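Local atomic coordinates of solute carrier family 15 member 1 (Mus musculus, PDB entry 5A9D), a protein that carries di- and tripeptides into cells together with protons, the part modelled being its extracellular domain of two immunoglobulin-like lobes. Residues Q90-G95 and Y129-S134; I99-T104 and K137-N142; M108-M113 and Y118-S123; V168-R171 and L177-K180. All blocks are in the same frame, centred on the assembly; numbering follows the deposited sequence.

Interaction 1. Residues Q90-G95 and Y129-S134; sequences QKPEKG and YQFFPS
Water 1 joins Gly95 to Ser134: it accepts the backbone N-H of Ser134, N to water 2.9 Å, and donates a weak, longer bond to the carbonyl O of Gly95. The two residues approach no closer than 4.3 Å, from Gly95 O to Ser134 OG, so the link at this end runs through the water, weakly on the Gly95 side. Gly95 has a positive phi of 97°, and there a side chain would press on the carbonyl O of Lys94. At the other end the contact is apolar. Pro92 lies over one face of the Phe131 ring, and its CB makes a CH-pi contact 3.8 Å from the ring centroid, about 25° off the normal. The CB sits toward the rim of the ring, close above the root, 3.5 Å from CG of Phe131, while CG of Pro92 is farther off, at 4.1 Å from CD1. With CG of Phe131 anti to its own carbonyl carbon (chi1 -64°), the ring leaves strand 125-132 toward the proline. Glu96 and Pro187 also touch this ring, and Thr189 of the second subunit packs on Pro92. Little surface is buried, about 150 Å². This is a linker resting on a domain edge: the extended segment 90-95, leaving strand 80-88 of the first lobe, leans on the outermost strand of a sheet in the second immunoglobulin-like lobe.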
# COMPACT_ATOMS: atom_id res chain seq x y z
N GLN A 90 -5.49 2.77 13.51
CA GLN A 90 -4.91 2.53 14.84
C GLN A 90 -3.60 1.77 14.74
O GLN A 90 -3.46 0.86 13.92
CB GLN A 90 -5.91 1.74 15.70
CG GLN A 90 -7.02 2.58 16.31
CD GLN A 90 -6.61 3.19 17.64
OE1 GLN A 90 -5.87 4.19 17.70
NE2 GLN A 90 -7.05 2.59 18.74
N LYS A 91 -2.65 2.12 15.59
CA LYS A 91 -1.37 1.43 15.67
C LYS A 91 -1.63 0.08 16.34
O LYS A 91 -2.28 0.02 17.40
CB LYS A 91 -0.35 2.25 16.47
CG LYS A 91 1.10 1.84 16.17
CD LYS A 91 2.09 2.72 16.92
CE LYS A 91 3.46 2.72 16.28
NZ LYS A 91 4.30 3.83 16.80
N PRO A 92 -1.20 -1.04 15.72
CA PRO A 92 -1.41 -2.35 16.35
C PRO A 92 -0.70 -2.43 17.70
O PRO A 92 0.49 -2.06 17.82
CB PRO A 92 -0.84 -3.34 15.35
CG PRO A 92 0.05 -2.56 14.47
CD PRO A 92 -0.46 -1.16 14.44
N GLU A 93 -1.43 -2.89 18.72
CA GLU A 93 -0.89 -3.09 20.07
C GLU A 93 0.16 -4.20 20.06
O GLU A 93 0.16 -5.05 19.17
CB GLU A 93 -2.01 -3.41 21.07
CG GLU A 93 -2.77 -2.17 21.53
CD GLU A 93 -4.13 -2.38 22.18
OE1 GLU A 93 -4.30 -3.39 22.90
OE2 GLU A 93 -5.01 -1.51 21.98
N LYS A 94 1.07 -4.15 21.04
CA LYS A 94 2.13 -5.14 21.20
C LYS A 94 1.46 -6.48 21.47
O LYS A 94 0.55 -6.56 22.31
CB LYS A 94 3.05 -4.77 22.37
CG LYS A 94 4.22 -3.87 21.97
CD LYS A 94 4.90 -3.29 23.20
CE LYS A 94 5.86 -2.18 22.87
NZ LYS A 94 6.49 -1.61 24.09
N GLY A 95 1.83 -7.48 20.66
CA GLY A 95 1.29 -8.83 20.75
C GLY A 95 0.15 -9.18 19.82
O GLY A 95 -0.21 -10.36 19.72
N TYR A 129 -3.07 -6.19 5.88
CA TYR A 129 -3.23 -6.84 7.17
C TYR A 129 -4.09 -5.93 8.08
O TYR A 129 -3.96 -4.71 8.03
CB TYR A 129 -1.87 -7.01 7.87
CG TYR A 129 -0.93 -8.02 7.25
CD1 TYR A 129 -0.99 -9.37 7.60
CD2 TYR A 129 0.07 -7.63 6.35
CE1 TYR A 129 -0.11 -10.31 7.06
CE2 TYR A 129 0.97 -8.56 5.82
CZ TYR A 129 0.86 -9.90 6.17
OH TYR A 129 1.73 -10.84 5.66
N GLN A 130 -4.84 -6.56 8.99
CA GLN A 130 -5.56 -5.92 10.10
C GLN A 130 -5.15 -6.76 11.32
O GLN A 130 -4.76 -7.92 11.16
CB GLN A 130 -7.07 -5.85 9.85
CG GLN A 130 -7.39 -4.88 8.69
CD GLN A 130 -8.85 -4.57 8.58
OE1 GLN A 130 -9.36 -3.68 9.22
NE2 GLN A 130 -9.53 -5.26 7.72
N PHE A 131 -5.14 -6.14 12.51
CA PHE A 131 -4.59 -6.74 13.72
C PHE A 131 -5.62 -7.07 14.78
O PHE A 131 -6.61 -6.36 14.98
CB PHE A 131 -3.46 -5.84 14.27
CG PHE A 131 -2.29 -5.76 13.31
CD1 PHE A 131 -2.34 -4.95 12.18
CD2 PHE A 131 -1.11 -6.46 13.55
CE1 PHE A 131 -1.28 -4.91 11.27
CE2 PHE A 131 -0.03 -6.39 12.66
CZ PHE A 131 -0.14 -5.65 11.50
N PHE A 132 -5.40 -8.21 15.45
CA PHE A 132 -6.32 -8.81 16.41
C PHE A 132 -5.61 -9.31 17.63
O PHE A 132 -4.47 -9.77 17.51
CB PHE A 132 -7.05 -10.03 15.75
CG PHE A 132 -7.78 -9.68 14.47
CD1 PHE A 132 -7.12 -9.70 13.24
CD2 PHE A 132 -9.11 -9.28 14.49
CE1 PHE A 132 -7.76 -9.28 12.08
CE2 PHE A 132 -9.77 -8.92 13.32
CZ PHE A 132 -9.10 -8.94 12.12
N PRO A 133 -6.28 -9.30 18.81
CA PRO A 133 -5.65 -9.90 20.00
C PRO A 133 -5.50 -11.42 19.80
O PRO A 133 -6.21 -12.00 18.97
CB PRO A 133 -6.64 -9.59 21.12
CG PRO A 133 -7.54 -8.51 20.59
CD PRO A 133 -7.64 -8.80 19.13
N SER A 134 -4.60 -12.07 20.56
CA SER A 134 -4.36 -13.52 20.43
C SER A 134 -5.58 -14.41 20.68
O SER A 134 -6.55 -13.98 21.30
CB SER A 134 -3.21 -13.97 21.34
OG SER A 134 -2.69 -12.95 22.15
O HOH W 1 -2.77 -10.29 21.92

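Interaction 2. Residues I99-T104 and K137-N142; sequences IRFVNT and KQYTIN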
# COMPACT_ATOMS: atom_id res chain seq x y z
N ILE A 99 -3.41 -10.21 10.21
CA ILE A 99 -4.03 -11.21 9.34
C ILE A 99 -4.44 -10.54 8.03
O ILE A 99 -5.08 -9.49 8.04
CB ILE A 99 -5.23 -11.94 10.02
CG1 ILE A 99 -4.78 -12.73 11.27
CG2 ILE A 99 -5.99 -12.86 9.03
CD1 ILE A 99 -5.97 -13.21 12.18
N ARG A 100 -4.09 -11.16 6.91
CA ARG A 100 -4.55 -10.69 5.60
C ARG A 100 -5.17 -11.90 4.88
O ARG A 100 -4.90 -13.04 5.24
CB ARG A 100 -3.42 -10.04 4.77
CG ARG A 100 -2.39 -11.05 4.31
CD ARG A 100 -1.47 -10.44 3.30
NE ARG A 100 -0.40 -11.37 3.01
CZ ARG A 100 0.72 -11.06 2.37
NH1 ARG A 100 0.90 -9.82 1.91
NH2 ARG A 100 1.67 -11.96 2.19
N PHE A 101 -6.05 -11.63 3.94
CA PHE A 101 -6.72 -12.68 3.20
C PHE A 101 -6.35 -12.60 1.73
O PHE A 101 -6.20 -11.52 1.18
CB PHE A 101 -8.25 -12.56 3.35
CG PHE A 101 -8.71 -13.00 4.72
CD1 PHE A 101 -8.72 -12.10 5.79
CD2 PHE A 101 -9.06 -14.33 4.97
CE1 PHE A 101 -9.09 -12.52 7.08
CE2 PHE A 101 -9.47 -14.75 6.24
CZ PHE A 101 -9.45 -13.85 7.29
N VAL A 102 -6.21 -13.77 1.10
CA VAL A 102 -5.91 -13.87 -0.31
C VAL A 102 -7.12 -14.57 -0.92
O VAL A 102 -7.49 -15.65 -0.48
CB VAL A 102 -4.56 -14.61 -0.62
CG1 VAL A 102 -4.45 -14.99 -2.11
CG2 VAL A 102 -3.37 -13.76 -0.20
N ASN A 103 -7.69 -13.96 -1.96
CA ASN A 103 -8.83 -14.53 -2.65
C ASN A 103 -8.37 -15.24 -3.91
O ASN A 103 -7.76 -14.61 -4.76
CB ASN A 103 -9.85 -13.42 -2.97
CG ASN A 103 -11.05 -13.90 -3.74
OD1 ASN A 103 -11.41 -15.07 -3.70
ND2 ASN A 103 -11.74 -12.99 -4.39
N THR A 104 -8.65 -16.56 -4.04
CA THR A 104 -8.29 -17.27 -5.29
C THR A 104 -9.54 -17.51 -6.15
O THR A 104 -9.43 -18.11 -7.21
CB THR A 104 -7.52 -18.57 -5.02
OG1 THR A 104 -8.42 -19.54 -4.50
CG2 THR A 104 -6.32 -18.38 -4.10
N LYS A 137 -10.16 -16.94 16.55
CA LYS A 137 -11.12 -15.89 16.17
C LYS A 137 -12.12 -16.49 15.20
O LYS A 137 -11.73 -17.22 14.27
CB LYS A 137 -10.42 -14.69 15.45
CG LYS A 137 -9.33 -13.95 16.24
CD LYS A 137 -9.89 -13.23 17.45
CE LYS A 137 -8.93 -13.32 18.59
NZ LYS A 137 -9.49 -12.81 19.85
N GLN A 138 -13.40 -16.17 15.40
CA GLN A 138 -14.44 -16.60 14.47
C GLN A 138 -14.48 -15.58 13.32
O GLN A 138 -14.25 -14.40 13.54
CB GLN A 138 -15.81 -16.64 15.16
CG GLN A 138 -16.01 -17.84 16.06
CD GLN A 138 -17.37 -18.43 15.83
OE1 GLN A 138 -18.36 -17.99 16.44
NE2 GLN A 138 -17.45 -19.38 14.90
N TYR A 139 -14.76 -16.02 12.10
CA TYR A 139 -14.90 -15.11 10.97
C TYR A 139 -15.86 -15.64 9.92
O TYR A 139 -16.17 -16.84 9.89
CB TYR A 139 -13.54 -14.70 10.36
CG TYR A 139 -12.75 -15.80 9.70
CD1 TYR A 139 -11.92 -16.64 10.44
CD2 TYR A 139 -12.76 -15.95 8.32
CE1 TYR A 139 -11.14 -17.61 9.81
CE2 TYR A 139 -12.01 -16.93 7.69
CZ TYR A 139 -11.19 -17.75 8.44
OH TYR A 139 -10.44 -18.66 7.77
N THR A 140 -16.36 -14.74 9.08
CA THR A 140 -17.27 -15.15 8.03
C THR A 140 -16.74 -14.77 6.71
O THR A 140 -16.08 -13.75 6.59
CB THR A 140 -18.70 -14.58 8.20
OG1 THR A 140 -18.68 -13.18 7.91
CG2 THR A 140 -19.31 -14.85 9.57
N ILE A 141 -17.12 -15.52 5.69
CA ILE A 141 -16.75 -15.23 4.32
C ILE A 141 -18.02 -15.25 3.50
O ILE A 141 -18.73 -16.25 3.50
CB ILE A 141 -15.68 -16.21 3.75
CG1 ILE A 141 -14.33 -16.07 4.47
CG2 ILE A 141 -15.51 -15.96 2.23
CD1 ILE A 141 -13.43 -17.30 4.29
N ASN A 142 -18.31 -14.16 2.82
CA ASN A 142 -19.48 -14.04 1.95
C ASN A 142 -19.05 -13.69 0.54
O ASN A 142 -18.19 -12.83 0.34
CB ASN A 142 -20.52 -13.07 2.53
CG ASN A 142 -21.23 -13.65 3.74
OD1 ASN A 142 -22.27 -14.30 3.62
ND2 ASN A 142 -20.66 -13.50 4.93
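Phe101 and Tyr139 carry this contact between them, and it is aromatic and apolar throughout. Their closest atoms are CE2 of Phe101 and CE2 of Tyr139, 3.6 Å apart. The centroids stand 5.4 Å from each other with the planes at 57°, an oblique pair. CZ of Phe101 lies 4.0 Å above the plane of the Tyr139 ring, toward its rim on the CD2-CE2 side. Tyr139 reaches this position with CG between its backbone N and carbonyl carbon (chi1 66°), and the carbonyl O of Lys137 sits in plane at the ring edge.

No hydrogen bond crosses between the segments; the backbones keep well apart, with the nearest CA atoms, of Phe101 and Ile141, 10.4 Å from each other. A serine in place of Tyr139 would probably open a gap beside CE2 and CZ of Phe101, leaving that part of its ring without its aromatic neighbour.

Other side chains close around the pair: Tyr118 meets Phe101 edge-to-face, and Met113 packs on Tyr139. Phe101 comes from strand 97-103 and Tyr139 from strand 138-142, members of two different sheets, and side chains meeting between the two sheets in this way form the buried core of an immunoglobulin-like beta sandwich.

Interaction 3. Residues M108-M113 and Y118-S123; sequences MVTIKM and YENVTS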
# COMPACT_ATOMS: atom_id res chain seq x y z
N MET A 108 -15.35 -11.53 -6.15
CA MET A 108 -14.87 -10.81 -4.97
C MET A 108 -15.36 -11.51 -3.70
O MET A 108 -16.41 -12.16 -3.70
CB MET A 108 -15.43 -9.38 -4.98
CG MET A 108 -14.76 -8.46 -5.97
SD MET A 108 -15.66 -6.90 -6.00
CE MET A 108 -14.78 -6.04 -7.34
N VAL A 109 -14.63 -11.33 -2.61
CA VAL A 109 -14.99 -11.91 -1.32
C VAL A 109 -14.97 -10.83 -0.24
O VAL A 109 -14.16 -9.91 -0.31
CB VAL A 109 -14.11 -13.13 -0.92
CG1 VAL A 109 -14.31 -14.30 -1.86
CG2 VAL A 109 -12.63 -12.76 -0.78
N THR A 110 -15.82 -10.96 0.76
CA THR A 110 -15.86 -10.07 1.90
C THR A 110 -15.65 -10.92 3.13
O THR A 110 -16.28 -11.96 3.30
CB THR A 110 -17.13 -9.20 1.90
OG1 THR A 110 -17.00 -8.27 0.84
CG2 THR A 110 -17.32 -8.43 3.23
N ILE A 111 -14.74 -10.48 3.99
CA ILE A 111 -14.42 -11.18 5.22
C ILE A 111 -14.74 -10.28 6.35
O ILE A 111 -14.34 -9.11 6.33
CB ILE A 111 -12.93 -11.66 5.30
CG1 ILE A 111 -12.55 -12.46 4.06
CG2 ILE A 111 -12.69 -12.46 6.60
CD1 ILE A 111 -11.78 -11.64 3.00
N LYS A 112 -15.43 -10.83 7.38
CA LYS A 112 -15.76 -10.07 8.59
C LYS A 112 -15.16 -10.88 9.74
O LYS A 112 -15.42 -12.08 9.84
CB LYS A 112 -17.28 -9.89 8.77
CG LYS A 112 -17.95 -9.08 7.66
CD LYS A 112 -19.13 -8.29 8.17
CE LYS A 112 -19.91 -7.62 7.07
NZ LYS A 112 -21.19 -7.04 7.58
N MET A 113 -14.29 -10.24 10.53
CA MET A 113 -13.63 -10.91 11.66
C MET A 113 -13.52 -9.95 12.82
O MET A 113 -12.92 -8.89 12.66
CB MET A 113 -12.24 -11.43 11.26
CG MET A 113 -11.49 -12.11 12.43
SD MET A 113 -9.78 -12.57 12.05
CE MET A 113 -9.98 -14.18 11.56
N TYR A 118 -12.80 -6.82 5.63
CA TYR A 118 -11.93 -6.87 4.47
C TYR A 118 -12.95 -6.98 3.35
O TYR A 118 -13.44 -8.06 3.04
CB TYR A 118 -11.07 -8.12 4.48
CG TYR A 118 -10.17 -8.31 5.68
CD1 TYR A 118 -10.64 -8.90 6.85
CD2 TYR A 118 -8.81 -8.02 5.61
CE1 TYR A 118 -9.80 -9.12 7.94
CE2 TYR A 118 -7.95 -8.27 6.68
CZ TYR A 118 -8.44 -8.86 7.83
OH TYR A 118 -7.60 -9.12 8.86
N GLU A 119 -13.31 -5.84 2.79
CA GLU A 119 -14.36 -5.75 1.79
C GLU A 119 -13.88 -5.90 0.38
O GLU A 119 -12.90 -5.28 -0.01
CB GLU A 119 -15.15 -4.43 1.95
CG GLU A 119 -16.54 -4.50 1.33
CD GLU A 119 -17.59 -3.62 1.97
OE1 GLU A 119 -17.67 -2.43 1.59
OE2 GLU A 119 -18.34 -4.11 2.85
N ASN A 120 -14.62 -6.73 -0.40
CA ASN A 120 -14.40 -6.95 -1.82
C ASN A 120 -12.95 -7.21 -2.22
O ASN A 120 -12.39 -6.49 -3.04
CB ASN A 120 -14.98 -5.77 -2.62
CG ASN A 120 -16.46 -5.59 -2.48
OD1 ASN A 120 -17.21 -6.53 -2.24
ND2 ASN A 120 -16.90 -4.35 -2.66
N VAL A 121 -12.34 -8.21 -1.60
CA VAL A 121 -10.98 -8.61 -1.96
C VAL A 121 -11.12 -9.22 -3.36
O VAL A 121 -11.85 -10.18 -3.55
CB VAL A 121 -10.32 -9.60 -0.96
CG1 VAL A 121 -8.87 -9.90 -1.37
CG2 VAL A 121 -10.38 -9.06 0.46
N THR A 122 -10.45 -8.61 -4.33
CA THR A 122 -10.55 -9.03 -5.73
C THR A 122 -9.85 -10.39 -6.00
O THR A 122 -9.07 -10.85 -5.18
CB THR A 122 -10.07 -7.88 -6.65
OG1 THR A 122 -8.67 -7.65 -6.41
CG2 THR A 122 -10.86 -6.57 -6.44
N SER A 123 -10.17 -11.00 -7.15
CA SER A 123 -9.65 -12.28 -7.59
C SER A 123 -8.14 -12.29 -7.67
O SER A 123 -7.55 -11.39 -8.27
CB SER A 123 -10.25 -12.64 -8.95
OG SER A 123 -11.65 -12.82 -8.79
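Ile111 and Tyr118 form a hydrogen-bonded antiparallel pair in which both backbone groups of each residue are used. Tyr118 N gives its hydrogen to Ile111 O at 2.8 Å, with the donor nearly in line with the carbonyl, and Ile111 N returns a bond to Tyr118 O at 2.9 Å. Two residues back on one strand and three further along the other, Val109 and Val121 pair likewise: Val121 N to Val109 O is 2.8 Å, Val109 N to Val121 O 3.2 Å. Val121 O also accepts from Asn103 ND2, so that oxygen has two N-H partners. Between the two pairs the register slips by one residue, because Asn120 and Val121 both face Val109: a G1 beta bulge in the hairpin of strands 109-113 and 116-121. The extra N-H, that of Asn120, is satisfied by a side chain instead, Thr110 OG1, 3.1 Å away and almost perfectly straight at 176°. OG1 is placed there by standing anti to the carbonyl carbon of Thr110 (chi1 -71°). A valine in place of Thr110 would probably leave the Asn120 N-H without this acceptor and the bulge less firmly held.

On the face with Val109, the CD1 of Ile111 touches CB of Tyr118 and CG2 of Val121, while the Tyr118 hydroxyl bonds to Ile99 O. At the open end of the hairpin, Met108 SD rests 3.6 Å from Asn120 CB.

Interaction 4. Residues V168-R171 and L177-K180; sequences VIRR and LEVK
Strands 164-171 and 177-184 run antiparallel, with an angle of 145° between the short segments, and Val168 with Lys180 and Arg170 with Glu178 are hydrogen-bonded pairs. They form a beta hairpin at one edge of a mixed sheet in the second immunoglobulin-like lobe, strand 177-184 being the outermost in this chain. Each of those pairs exchanges two bonds; Val168 N to Lys180 O is 2.8 Å, Arg170 N to Glu178 O 3.0 Å. Ile169 and Val179 form the non-hydrogen-bonded pair between them, with their side chains on the face that looks into the sandwich. There CG2 of Ile169 lies 4.1 Å from CD2 of Leu177, and Ile141 of the facing sheet touches Ile169, Leu177 and Val179.

The other face carries Val168 together with the charged Arg170, Glu178 and Lys180. Arg170 and Glu178 lie side by side and form a salt bridge, NE to OE1 3.4 Å, that works by charge alone: OE1 sits above the centre of the guanidinium, no N-H aims at it, and the two planes stand 77° apart. Glu178 gets there in an extended chain, CG anti to its backbone N (chi1 -174°). Lys180 rises from the same face, also extended, and its NZ bonds to the backbone O of Met31 of the second subunit. Water 2, in plane at the guanidinium edge, accepts from Lys180 NZ at 3.0 Å and, weakly, from Arg170 NH2.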
# COMPACT_ATOMS: atom_id res chain seq x y z
N VAL A 168 -5.52 -18.05 2.80
CA VAL A 168 -5.82 -18.19 1.36
C VAL A 168 -7.18 -18.86 1.22
O VAL A 168 -7.36 -19.97 1.67
CB VAL A 168 -4.69 -18.96 0.59
CG1 VAL A 168 -5.10 -19.24 -0.85
CG2 VAL A 168 -3.37 -18.19 0.62
N ILE A 169 -8.12 -18.18 0.56
CA ILE A 169 -9.48 -18.65 0.34
C ILE A 169 -9.53 -19.35 -0.99
O ILE A 169 -9.21 -18.73 -2.00
CB ILE A 169 -10.45 -17.44 0.38
CG1 ILE A 169 -10.32 -16.68 1.75
CG2 ILE A 169 -11.92 -17.90 0.06
CD1 ILE A 169 -11.02 -15.22 1.71
N ARG A 170 -9.99 -20.62 -1.02
CA ARG A 170 -10.13 -21.37 -2.28
C ARG A 170 -11.38 -22.22 -2.30
O ARG A 170 -12.01 -22.40 -1.24
CB ARG A 170 -8.91 -22.27 -2.51
CG ARG A 170 -8.65 -23.28 -1.38
CD ARG A 170 -7.84 -24.45 -1.90
NE ARG A 170 -6.98 -25.00 -0.86
CZ ARG A 170 -6.40 -26.20 -0.93
NH1 ARG A 170 -6.62 -26.99 -1.98
NH2 ARG A 170 -5.61 -26.62 0.05
N ARG A 171 -11.66 -22.84 -3.46
CA ARG A 171 -12.77 -23.78 -3.60
C ARG A 171 -12.36 -25.08 -2.97
O ARG A 171 -11.26 -25.55 -3.22
CB ARG A 171 -13.11 -24.07 -5.09
CG ARG A 171 -13.77 -22.96 -5.90
CD ARG A 171 -15.05 -22.43 -5.30
NE ARG A 171 -16.21 -23.26 -5.58
CZ ARG A 171 -16.97 -23.17 -6.67
NH1 ARG A 171 -16.64 -22.32 -7.64
NH2 ARG A 171 -18.03 -23.95 -6.82
N LEU A 177 -16.42 -23.43 0.27
CA LEU A 177 -15.21 -22.70 0.65
C LEU A 177 -14.34 -23.42 1.62
O LEU A 177 -14.83 -24.13 2.49
CB LEU A 177 -15.53 -21.30 1.22
CG LEU A 177 -16.10 -20.29 0.26
CD1 LEU A 177 -16.26 -19.00 0.94
CD2 LEU A 177 -15.22 -20.10 -0.94
N GLU A 178 -13.04 -23.15 1.52
CA GLU A 178 -11.99 -23.72 2.34
C GLU A 178 -10.94 -22.61 2.51
O GLU A 178 -10.72 -21.82 1.59
CB GLU A 178 -11.39 -24.89 1.55
CG GLU A 178 -10.37 -25.72 2.26
CD GLU A 178 -10.15 -27.02 1.53
OE1 GLU A 178 -9.38 -27.02 0.55
OE2 GLU A 178 -10.79 -28.03 1.91
N VAL A 179 -10.26 -22.58 3.66
CA VAL A 179 -9.23 -21.62 3.95
C VAL A 179 -7.92 -22.32 4.37
O VAL A 179 -7.93 -23.12 5.29
CB VAL A 179 -9.70 -20.56 5.00
CG1 VAL A 179 -8.63 -19.49 5.21
CG2 VAL A 179 -11.02 -19.91 4.59
N LYS A 180 -6.80 -21.98 3.71
CA LYS A 180 -5.48 -22.49 4.08
C LYS A 180 -4.70 -21.37 4.76
O LYS A 180 -4.59 -20.27 4.22
CB LYS A 180 -4.73 -23.08 2.87
CG LYS A 180 -3.43 -23.79 3.29
CD LYS A 180 -3.00 -24.88 2.32
CE LYS A 180 -1.69 -25.51 2.74
NZ LYS A 180 -1.22 -26.47 1.72
O HOH W 2 -3.47 -28.45 1.24

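Overall arrangement
Interaction 2 is the buried one, an aromatic contact between facing sheets, whereas interaction 1 is a small surface contact where the interlobe linker meets the second lobe. Interactions 3 and 4 are each a hairpin within one sheet, the bulged one sharing its sheet with strand 138-142 of interaction 2, the regular one sharing the other with strand 97-103. Both send apolar side chains inward: Ile169 CD1 lies 3.9 Å from Ile111 CD1. Across the outward side, interaction 3 is held by a threonine hydroxyl taking a backbone N-H, interaction 4 by a salt bridge. Interactions 1, 2 and 4 also touch the second subunit.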